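Local atomic coordinates of 1-carboxybiuret hydrolase subunit AtzE (Pseudomonas sp., PDB entry 6C62), a protein that hydrolyses 1-carboxybiuret to urea-1,3-dicarboxylate and ammonia, a step in the bacterial breakdown of the herbicide atrazine. Residues R138-I146 against I374-E382; G261-G269 against G398-F406. All blocks are in the same frame, centred on the assembly; numbering follows the deposited sequence. Where two conformers were deposited one is given.

Contact 1. Residues R138-I146 against I374-E382; sequences RNPHDTGRI and ISAPAIGTE
Ile146 lies slantwise across the Pro377 ring on the buried side, its CD1 3.7 Å from Pro377 CD, while its CG2 lies 3.9 Å from Ile379 CG1. Its CG1 sits between the backbone N and the carbonyl carbon (chi1 68°), which, with CD1 extended beyond it, brings that methyl to the proline ring. Ala376 CB fits against Ile146 O (3.3 Å), which accepts a hydrogen bond from Asn139 ND2. The Ile379 side chain crosses Arg138 at about a right angle, its CD1 3.4 Å from Arg138 NH1, which is hydrogen-bonded to Thr143 O in the guanidinium plane. Two nearly straight backbone bonds tie the segments, from the buried Ile146 N to Pro377 O (3.0 Å) and, further out, from Ile379 N to Gly144 O, flanking a single beta bridge between Arg145 and Ala378. On the solvent side the hold is looser: Arg145 NH1 reaches Ala376 O at 2.8 Å in a bent, weak bond, and Arg145 NE is paired with Asp142 OD2 in a salt bridge whose hydrogen bond is also weak. The contact thus joins the turns after strand 135-139 to the loop between strands 366-370 and 383-386, with helix 17-35 against Arg138 and helix 393-396 against Pro377.

Contact 2. Residues G261-G269 against G398-F406; sequences GGWFRDNAG and GLLTQPVSF
Leu399 meets Trp263 twice. Its carbonyl O takes the indole NE1 at 2.8 Å, in the ring plane though the N-H comes from above the carbonyl plane, and the Leu399 side chain crosses the indole at about a right angle, its CD2 3.9 Å from Trp263 CZ2; its other methyl, CD1, approaches Asn267 OD1. With CG anti to the backbone N (chi1 173°), Trp263 swings its indole to this carbonyl. Asn267 ND2 lies over one indole face, toward its edge, while hydrogen-bonding to Trp263 O. Next, Leu400 pushes CD2 between Asn267 CB and Phe264 CD1, both 3.9 Å away, and its carbonyl O sits at the phenyl edge, 3.3 Å from Phe264 CE1. Leu400 CD1 covers Asn267 O, a buried oxygen with no partner in the model. Pro403 then sets CG against both aromatics, 3.7 Å from Trp263 NE1 and 4.1 Å from Phe264 CZ, and Val404 CG2 also reaches that CZ. A leucine in place of Trp263 would probably leave Leu399 O without its donor and open a gap beside Pro403. In the fold, the short helix 263-266 is seated against the entry to helix 402-407; Phe264 and Leu400 rest on strand 366-370, and helix 294-312 flanks Trp263.

Contact 1 and contact 2 interleave along the chain, 138-146 and 261-269 coming before their partners 374-382 and 398-406. Their centres are 21 Å apart, and the nearest atoms approach to about 5 Å without touching. Strand 366-370 links them: it underlies Phe264 and Leu400 of contact 2, then leads into the loop that contact 1 fastens, and Gly269 makes a backbone hydrogen bond to Pro373, in that same loop just before residues 374-382. Contact 1 is the one nearer the catalytic machinery, since the Ile146 side chain lies about 11 Å from those of Ser150 and Ser174, assigned by similarity to the charge relay and the acyl-ester intermediate. Contact 2 lies away from the annotated sites.

Contact 1. Residues R138-I146 against I374-E382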
loop_
_atom_site.group_PDB
_atom_site.type_symbol
_atom_site.label_atom_id
_atom_site.label_comp_id
_atom_site.label_asym_id
_atom_site.label_seq_id
_atom_site.Cartn_x
_atom_site.Cartn_y
_atom_site.Cartn_z
ATOM N N ARG A 138 35.638 8.907 5.455
ATOM C CA ARG A 138 36.104 9.821 6.502
ATOM C C ARG A 138 35.712 11.245 6.189
ATOM O O ARG A 138 35.758 11.692 5.034
ATOM C CB ARG A 138 37.613 9.707 6.700
ATOM C CG ARG A 138 38.078 8.321 7.144
ATOM C CD ARG A 138 39.621 8.232 7.302
ATOM N NE ARG A 138 39.942 6.900 7.823
ATOM C CZ ARG A 138 39.957 6.564 9.116
ATOM N NH1 ARG A 138 39.757 7.440 10.112
ATOM N NH2 ARG A 138 40.149 5.270 9.420
ATOM N N ASN A 139 35.351 12.000 7.221
ATOM C CA ASN A 139 34.969 13.391 7.056
ATOM C C ASN A 139 36.162 14.213 6.602
ATOM O O ASN A 139 37.168 14.275 7.319
ATOM C CB ASN A 139 34.447 13.924 8.379
ATOM C CG ASN A 139 33.637 15.160 8.218
ATOM O OD1 ASN A 139 34.114 16.138 7.644
ATOM N ND2 ASN A 139 32.391 15.140 8.722
ATOM N N PRO A 140 36.073 14.911 5.464
ATOM C CA PRO A 140 37.202 15.732 5.033
ATOM C C PRO A 140 37.535 16.884 5.941
ATOM O O PRO A 140 38.643 17.338 5.877
ATOM C CB PRO A 140 36.731 16.256 3.658
ATOM C CG PRO A 140 35.788 15.249 3.189
ATOM C CD PRO A 140 35.049 14.867 4.421
ATOM N N HIS A 141 36.615 17.348 6.773
ATOM C CA HIS A 141 36.960 18.408 7.758
ATOM C C HIS A 141 37.698 17.873 8.988
ATOM O O HIS A 141 38.298 18.664 9.743
ATOM C CB HIS A 141 35.718 19.178 8.213
ATOM C CG HIS A 141 34.970 19.802 7.070
ATOM N ND1 HIS A 141 35.544 20.722 6.226
ATOM C CD2 HIS A 141 33.730 19.549 6.569
ATOM C CE1 HIS A 141 34.667 21.072 5.296
ATOM N NE2 HIS A 141 33.559 20.363 5.470
ATOM N N ASP A 142 37.620 16.565 9.237
ATOM C CA ASP A 142 38.372 15.928 10.323
ATOM C C ASP A 142 38.271 14.439 10.106
ATOM O O ASP A 142 37.222 13.801 10.413
ATOM C CB ASP A 142 37.797 16.355 11.665
ATOM C CG ASP A 142 38.473 15.666 12.874
ATOM O OD1 ASP A 142 39.202 14.674 12.723
ATOM O OD2 ASP A 142 38.233 16.122 14.012
ATOM N N THR A 143 39.367 13.860 9.611
ATOM C CA THR A 143 39.340 12.505 9.156
ATOM C C THR A 143 39.259 11.443 10.237
ATOM O O THR A 143 39.106 10.283 9.896
ATOM C CB THR A 143 40.464 12.194 8.174
ATOM O OG1 THR A 143 41.708 12.385 8.800
ATOM C CG2 THR A 143 40.382 13.141 6.885
ATOM N N GLY A 144 39.281 11.832 11.518
ATOM C CA GLY A 144 38.947 10.887 12.587
ATOM C C GLY A 144 37.423 10.833 12.866
ATOM O O GLY A 144 36.965 10.076 13.718
ATOM N N ARG A 145 36.647 11.626 12.130
ATOM C CA ARG A 145 35.184 11.718 12.349
ATOM C C ARG A 145 34.401 11.140 11.156
ATOM O O ARG A 145 34.891 11.068 10.036
ATOM C CB ARG A 145 34.799 13.156 12.627
ATOM C CG ARG A 145 35.417 13.687 13.933
ATOM C CD ARG A 145 35.017 15.082 14.108
ATOM N NE ARG A 145 35.504 15.691 15.335
ATOM C CZ ARG A 145 34.983 15.499 16.555
ATOM N NH1 ARG A 145 33.983 14.644 16.784
ATOM N NH2 ARG A 145 35.494 16.155 17.573
ATOM N N ILE A 146 33.188 10.710 11.438
ATOM C CA ILE A 146 32.313 10.148 10.380
ATOM C C ILE A 146 31.874 11.219 9.375
ATOM O O ILE A 146 31.728 12.400 9.703
ATOM C CB ILE A 146 31.068 9.453 10.963
ATOM C CG1 ILE A 146 30.118 10.446 11.610
ATOM C CG2 ILE A 146 31.453 8.336 11.920
ATOM C CD1 ILE A 146 28.762 9.843 11.968
ATOM N N ILE A 374 23.732 16.551 16.714
ATOM C CA ILE A 374 25.075 16.996 16.951
ATOM C C ILE A 374 25.886 16.954 15.619
ATOM O O ILE A 374 25.437 16.365 14.616
ATOM C CB ILE A 374 25.794 16.038 17.952
ATOM C CG1 ILE A 374 25.755 14.581 17.457
ATOM C CG2 ILE A 374 25.147 16.041 19.333
ATOM C CD1 ILE A 374 26.763 13.678 18.108
ATOM N N SER A 375 27.079 17.535 15.641
ATOM C CA SER A 375 28.037 17.414 14.536
ATOM C C SER A 375 28.738 16.056 14.555
ATOM O O SER A 375 28.542 15.271 15.489
ATOM C CB SER A 375 29.067 18.539 14.622
ATOM O OG SER A 375 28.426 19.740 14.270
ATOM N N ALA A 376 29.582 15.788 13.557
ATOM C CA ALA A 376 30.101 14.471 13.338
ATOM C C ALA A 376 30.851 13.883 14.550
ATOM O O ALA A 376 31.801 14.487 15.014
ATOM C CB ALA A 376 30.995 14.454 12.120
ATOM N N PRO A 377 30.399 12.718 15.066
ATOM C CA PRO A 377 31.156 12.057 16.101
ATOM C C PRO A 377 32.363 11.294 15.540
ATOM O O PRO A 377 32.511 11.168 14.279
ATOM C CB PRO A 377 30.133 11.129 16.716
ATOM C CG PRO A 377 29.202 10.813 15.626
ATOM C CD PRO A 377 29.059 12.115 14.902
ATOM N N ALA A 378 33.229 10.834 16.441
ATOM C CA ALA A 378 34.399 10.027 16.051
ATOM C C ALA A 378 33.949 8.729 15.377
ATOM O O ALA A 378 32.967 8.135 15.742
ATOM C CB ALA A 378 35.260 9.677 17.306
ATOM N N ILE A 379 34.726 8.289 14.407
ATOM C CA ILE A 379 34.590 6.976 13.854
ATOM C C ILE A 379 34.703 5.954 14.990
ATOM O O ILE A 379 35.552 6.088 15.812
ATOM C CB ILE A 379 35.667 6.731 12.794
ATOM C CG1 ILE A 379 35.275 7.473 11.508
ATOM C CG2 ILE A 379 35.889 5.220 12.533
ATOM C CD1 ILE A 379 36.425 7.728 10.567
ATOM N N GLY A 380 33.799 4.971 15.029
ATOM C CA GLY A 380 33.780 3.974 16.101
ATOM C C GLY A 380 32.953 4.291 17.331
ATOM O O GLY A 380 32.983 3.541 18.337
ATOM N N THR A 381 32.181 5.388 17.275
ATOM C CA THR A 381 31.359 5.838 18.421
ATOM C C THR A 381 30.162 4.923 18.521
ATOM O O THR A 381 29.457 4.700 17.523
ATOM C CB THR A 381 30.914 7.303 18.271
ATOM O OG1 THR A 381 32.065 8.135 18.239
ATOM C CG2 THR A 381 30.074 7.794 19.456
ATOM N N GLU A 382 29.936 4.362 19.715
ATOM C CA GLU A 382 28.779 3.547 19.972
ATOM C C GLU A 382 27.568 4.285 20.556
ATOM O O GLU A 382 26.427 3.907 20.276
ATOM C CB GLU A 382 29.159 2.385 20.880
ATOM C CG GLU A 382 30.036 1.358 20.146
ATOM C CD GLU A 382 29.198 0.453 19.218
ATOM O OE1 GLU A 382 28.082 0.035 19.607
ATOM O OE2 GLU A 382 29.637 0.195 18.083
#

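Contact 2. Residues G261-G269 against G398-F406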
loop_
_atom_site.group_PDB
_atom_site.type_symbol
_atom_site.label_atom_id
_atom_site.label_comp_id
_atom_site.label_asym_id
_atom_site.label_seq_id
_atom_site.Cartn_x
_atom_site.Cartn_y
_atom_site.Cartn_z
ATOM N N GLY A 261 9.422 23.298 17.225
ATOM C CA GLY A 261 9.762 23.101 18.608
ATOM C C GLY A 261 9.542 21.672 19.017
ATOM O O GLY A 261 9.528 20.759 18.165
ATOM N N GLY A 262 9.325 21.494 20.314
ATOM C CA GLY A 262 9.081 20.189 20.936
ATOM C C GLY A 262 10.147 19.161 20.597
ATOM O O GLY A 262 11.302 19.371 20.949
ATOM N N TRP A 263 9.763 18.093 19.888
ATOM C CA TRP A 263 10.688 17.021 19.479
ATOM C C TRP A 263 11.970 17.584 18.844
ATOM O O TRP A 263 13.075 17.112 19.117
ATOM C CB TRP A 263 9.992 16.110 18.445
ATOM C CG TRP A 263 10.868 15.081 17.826
ATOM C CD1 TRP A 263 11.490 15.165 16.616
ATOM C CD2 TRP A 263 11.209 13.811 18.363
ATOM N NE1 TRP A 263 12.217 14.018 16.378
ATOM C CE2 TRP A 263 12.060 13.176 17.440
ATOM C CE3 TRP A 263 10.891 13.156 19.537
ATOM C CZ2 TRP A 263 12.594 11.897 17.667
ATOM C CZ3 TRP A 263 11.403 11.881 19.749
ATOM C CH2 TRP A 263 12.271 11.281 18.837
ATOM N N PHE A 264 11.801 18.592 18.004
ATOM C CA PHE A 264 12.891 19.171 17.244
ATOM C C PHE A 264 13.801 20.137 18.050
ATOM O O PHE A 264 14.896 20.529 17.560
ATOM C CB PHE A 264 12.351 19.848 16.008
ATOM C CG PHE A 264 11.720 18.903 15.046
ATOM C CD1 PHE A 264 12.502 18.247 14.090
ATOM C CD2 PHE A 264 10.365 18.604 15.119
ATOM C CE1 PHE A 264 11.904 17.358 13.212
ATOM C CE2 PHE A 264 9.774 17.705 14.239
ATOM C CZ PHE A 264 10.555 17.105 13.292
ATOM N N ARG A 265 13.372 20.483 19.259
ATOM C CA ARG A 265 14.249 21.159 20.235
ATOM C C ARG A 265 14.841 20.209 21.259
ATOM O O ARG A 265 16.074 20.257 21.557
ATOM C CB ARG A 265 13.467 22.252 20.938
ATOM C CG ARG A 265 14.387 23.120 21.784
ATOM C CD ARG A 265 13.691 24.396 22.193
ATOM N NE ARG A 265 14.489 25.154 23.168
ATOM C CZ ARG A 265 15.556 25.899 22.850
ATOM N NH1 ARG A 265 16.012 26.006 21.579
ATOM N NH2 ARG A 265 16.161 26.580 23.816
ATOM N N ASP A 266 13.994 19.339 21.802
ATOM C CA ASP A 266 14.392 18.323 22.788
ATOM C C ASP A 266 15.499 17.385 22.273
ATOM O O ASP A 266 16.303 16.894 23.079
ATOM C CB ASP A 266 13.226 17.396 23.121
ATOM C CG ASP A 266 12.035 18.103 23.819
ATOM O OD1 ASP A 266 12.140 19.299 24.210
ATOM O OD2 ASP A 266 10.935 17.444 23.864
ATOM N N ASN A 267 15.504 17.075 20.959
ATOM C CA ASN A 267 16.513 16.204 20.390
ATOM C C ASN A 267 17.640 16.973 19.650
ATOM O O ASN A 267 18.373 16.406 18.840
ATOM C CB ASN A 267 15.851 15.166 19.505
ATOM C CG ASN A 267 14.934 14.252 20.289
ATOM O OD1 ASN A 267 15.382 13.349 20.978
ATOM N ND2 ASN A 267 13.640 14.500 20.213
ATOM N N ALA A 268 17.827 18.234 19.974
ATOM C CA ALA A 268 18.849 19.055 19.369
ATOM C C ALA A 268 19.827 19.511 20.427
ATOM O O ALA A 268 19.425 20.107 21.439
ATOM C CB ALA A 268 18.203 20.265 18.723
ATOM N N GLY A 269 21.101 19.215 20.243
ATOM C CA GLY A 269 22.137 19.721 21.122
ATOM C C GLY A 269 22.365 21.222 20.963
ATOM O O GLY A 269 21.781 21.885 20.085
ATOM N N GLY A 398 19.638 10.144 12.937
ATOM C CA GLY A 398 18.394 10.477 12.180
ATOM C C GLY A 398 17.179 10.889 12.983
ATOM O O GLY A 398 16.063 10.954 12.467
ATOM N N LEU A 399 17.367 11.156 14.264
ATOM C CA LEU A 399 16.240 11.553 15.126
ATOM C C LEU A 399 15.369 12.719 14.568
ATOM O O LEU A 399 14.148 12.732 14.739
ATOM C CB LEU A 399 16.795 11.954 16.529
ATOM C CG LEU A 399 17.159 10.818 17.500
ATOM C CD1 LEU A 399 17.910 11.370 18.706
ATOM C CD2 LEU A 399 15.965 10.022 17.989
ATOM N N LEU A 400 16.024 13.715 13.993
ATOM C CA LEU A 400 15.395 14.919 13.479
ATOM C C LEU A 400 14.952 14.818 12.000
ATOM O O LEU A 400 14.093 15.575 11.550
ATOM C CB LEU A 400 16.334 16.089 13.620
ATOM C CG LEU A 400 16.802 16.320 15.072
ATOM C CD1 LEU A 400 17.900 17.379 15.159
ATOM C CD2 LEU A 400 15.608 16.693 15.940
ATOM N N THR A 401 15.530 13.883 11.265
ATOM C CA THR A 401 15.223 13.702 9.842
ATOM C C THR A 401 14.030 12.755 9.634
ATOM O O THR A 401 13.205 12.955 8.726
ATOM C CB THR A 401 16.443 13.167 9.062
ATOM O OG1 THR A 401 17.029 12.058 9.748
ATOM C CG2 THR A 401 17.460 14.207 8.943
ATOM N N GLN A 402 13.973 11.718 10.448
ATOM C CA GLN A 402 13.069 10.599 10.247
ATOM C C GLN A 402 11.562 10.953 10.237
ATOM O O GLN A 402 10.839 10.447 9.402
ATOM C CB GLN A 402 13.399 9.464 11.243
ATOM C CG GLN A 402 12.728 8.142 10.901
ATOM C CD GLN A 402 13.432 6.911 11.448
ATOM O OE1 GLN A 402 14.204 7.017 12.392
ATOM N NE2 GLN A 402 13.266 5.756 10.799
ATOM N N PRO A 403 11.109 11.864 11.099
ATOM C CA PRO A 403 9.658 12.241 11.037
ATOM C C PRO A 403 9.272 12.947 9.728
ATOM O O PRO A 403 8.141 12.823 9.275
ATOM C CB PRO A 403 9.508 13.234 12.206
ATOM C CG PRO A 403 10.695 12.971 13.135
ATOM C CD PRO A 403 11.800 12.527 12.221
ATOM N N VAL A 404 10.197 13.647 9.114
ATOM C CA VAL A 404 9.895 14.513 7.971
ATOM C C VAL A 404 9.819 13.757 6.636
ATOM O O VAL A 404 8.873 13.938 5.843
ATOM C CB VAL A 404 10.951 15.649 7.875
ATOM C CG1 VAL A 404 10.651 16.539 6.684
ATOM C CG2 VAL A 404 11.016 16.440 9.194
ATOM N N SER A 405 10.768 12.868 6.396
ATOM C CA SER A 405 10.713 11.993 5.234
ATOM C C SER A 405 9.513 11.022 5.248
ATOM O O SER A 405 9.072 10.594 4.213
ATOM C CB SER A 405 12.055 11.247 5.065
ATOM O OG SER A 405 12.523 10.872 6.312
ATOM N N PHE A 406 8.961 10.735 6.422
ATOM C CA PHE A 406 7.849 9.809 6.514
ATOM C C PHE A 406 6.563 10.389 5.865
ATOM O O PHE A 406 5.770 9.673 5.263
ATOM C CB PHE A 406 7.612 9.440 7.958
ATOM C CG PHE A 406 6.658 8.301 8.138
ATOM C CD1 PHE A 406 6.868 7.093 7.457
ATOM C CD2 PHE A 406 5.536 8.424 8.935
ATOM C CE1 PHE A 406 5.949 6.042 7.561
ATOM C CE2 PHE A 406 4.630 7.383 9.021
ATOM C CZ PHE A 406 4.859 6.187 8.400
#